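Local structure of hydrolase, haloacid dehalogenase-like family (Chlorobaculum tepidum, 2HCF) at residues Asp28-Val33 with Ala52-Val57. The protein binds magnesium and probably acts as a hydrolase of the haloacid dehalogenase-like family. Sequence-based numbering, arbitrary orientation.
Sequences DALIEV and AIIYEV
Leu30 reaches from helix 21-34 to helix 50-59 and spreads its two methyls over two residues one helical turn apart, Ile54 and Val57. CD1 takes the closer partner, resting 3.8 Å from Val57 CG2, while CD2 meets Ile54 CG2 more loosely at 4.2 Å. In Leu30, chi1 of -61° puts the branch point CG beside the backbone N, and chi2 of -178° sends CD1 outward as the extended end toward Val57, with CD2 turned to Ile54. Leucine suits this place because its branch comes one carbon later than in valine or isoleucine: the stem spans the gap and the fork divides between two neighbours. Those neighbours branch at CB, which keeps a methyl close to their own backbone. In Val57, whose side chain lies at about a right angle to Leu30, it is the methyl set between backbone N and carbonyl carbon that touches.

All three touching side chains are buried and apolar, yet the helices stay well apart, with Leu30 CA 8.3 Å from Ile54 CA, and just 111 Å² is buried between the segments. Other parts of the chain also pack here: the small methyl of buried Ala29 fits against Thr78 of helix 65-86, and Val57 touches Phe45. Away from the tight Leu30-Val57 contact, solvent meets Ile31 and Glu32 on one helix and Glu56 on the other, where the two carboxylates suit an exposed place. Such apolar contact between two helices lying between core strands 5-9 and 111-116 marks the helical C1-type cap of haloacid dehalogenase-like proteins.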
# COMPACT_ATOMS: atom_id res chain seq x y z
N ASP A 28 -13.46 -16.34 -0.96
CA ASP A 28 -14.35 -16.75 -2.03
C ASP A 28 -13.67 -16.95 -3.39
O ASP A 28 -14.06 -17.83 -4.16
CB ASP A 28 -15.51 -15.75 -2.18
CG ASP A 28 -16.59 -15.94 -1.12
OD1 ASP A 28 -16.52 -16.96 -0.39
OD2 ASP A 28 -17.50 -15.10 -1.01
N ALA A 29 -12.66 -16.12 -3.70
CA ALA A 29 -11.96 -16.22 -4.96
C ALA A 29 -11.07 -17.46 -4.96
O ALA A 29 -11.01 -18.20 -5.96
CB ALA A 29 -11.15 -14.97 -5.22
N LEU A 30 -10.39 -17.71 -3.85
CA LEU A 30 -9.57 -18.89 -3.74
C LEU A 30 -10.39 -20.20 -3.73
O LEU A 30 -9.96 -21.20 -4.30
CB LEU A 30 -8.69 -18.80 -2.48
CG LEU A 30 -7.72 -17.63 -2.46
CD1 LEU A 30 -6.87 -17.66 -1.21
CD2 LEU A 30 -6.78 -17.63 -3.68
N ILE A 31 -11.54 -20.21 -3.06
CA ILE A 31 -12.43 -21.37 -3.13
C ILE A 31 -12.82 -21.65 -4.58
O ILE A 31 -12.80 -22.79 -5.05
CB ILE A 31 -13.70 -21.17 -2.28
CG1 ILE A 31 -13.36 -21.22 -0.79
CG2 ILE A 31 -14.75 -22.25 -2.61
CD1 ILE A 31 -14.46 -20.66 0.13
N GLU A 32 -13.14 -20.58 -5.30
CA GLU A 32 -13.52 -20.70 -6.69
C GLU A 32 -12.43 -21.29 -7.59
O GLU A 32 -12.73 -22.07 -8.48
CB GLU A 32 -13.97 -19.36 -7.25
CG GLU A 32 -14.45 -19.48 -8.68
CD GLU A 32 -15.13 -18.22 -9.22
OE1 GLU A 32 -15.59 -17.37 -8.40
OE2 GLU A 32 -15.20 -18.11 -10.48
N VAL A 33 -11.18 -20.94 -7.33
CA VAL A 33 -10.08 -21.31 -8.21
C VAL A 33 -9.39 -22.59 -7.74
O VAL A 33 -9.16 -23.49 -8.53
CB VAL A 33 -9.08 -20.16 -8.32
CG1 VAL A 33 -7.80 -20.57 -9.02
CG2 VAL A 33 -9.74 -18.96 -9.07
N ALA A 52 1.84 -12.57 -1.79
CA ALA A 52 2.46 -13.32 -0.71
C ALA A 52 1.36 -13.88 0.23
O ALA A 52 1.50 -14.98 0.78
CB ALA A 52 3.41 -12.43 0.04
N ILE A 53 0.27 -13.15 0.38
CA ILE A 53 -0.85 -13.62 1.18
C ILE A 53 -1.46 -14.87 0.54
O ILE A 53 -1.78 -15.81 1.25
CB ILE A 53 -1.94 -12.53 1.33
CG1 ILE A 53 -1.39 -11.34 2.15
CG2 ILE A 53 -3.17 -13.11 2.01
CD1 ILE A 53 -2.31 -10.09 2.10
N ILE A 54 -1.59 -14.88 -0.79
CA ILE A 54 -2.14 -16.03 -1.52
C ILE A 54 -1.27 -17.23 -1.30
O ILE A 54 -1.78 -18.29 -0.98
CB ILE A 54 -2.34 -15.72 -3.01
CG1 ILE A 54 -3.45 -14.67 -3.15
CG2 ILE A 54 -2.65 -16.99 -3.82
CD1 ILE A 54 -3.66 -14.10 -4.57
N TYR A 55 0.05 -17.07 -1.44
CA TYR A 55 0.97 -18.19 -1.22
C TYR A 55 0.92 -18.69 0.22
O TYR A 55 0.95 -19.91 0.44
CB TYR A 55 2.42 -17.86 -1.65
CG TYR A 55 2.67 -18.01 -3.15
CD1 TYR A 55 3.04 -19.23 -3.71
CD2 TYR A 55 2.53 -16.92 -4.01
CE1 TYR A 55 3.24 -19.36 -5.08
CE2 TYR A 55 2.75 -17.04 -5.38
CZ TYR A 55 3.08 -18.27 -5.91
OH TYR A 55 3.28 -18.36 -7.27
N GLU A 56 0.85 -17.79 1.18
CA GLU A 56 0.87 -18.16 2.58
C GLU A 56 -0.37 -18.97 2.97
O GLU A 56 -0.24 -20.08 3.42
CB GLU A 56 1.05 -16.96 3.51
CG GLU A 56 1.16 -17.39 5.00
CD GLU A 56 1.71 -16.32 5.93
OE1 GLU A 56 2.09 -15.21 5.47
OE2 GLU A 56 1.76 -16.59 7.16
N VAL A 57 -1.55 -18.44 2.73
CA VAL A 57 -2.77 -19.13 3.19
C VAL A 57 -3.00 -20.49 2.52
O VAL A 57 -3.57 -21.41 3.15
CB VAL A 57 -4.01 -18.22 3.07
CG1 VAL A 57 -3.76 -16.89 3.79
CG2 VAL A 57 -4.37 -18.00 1.63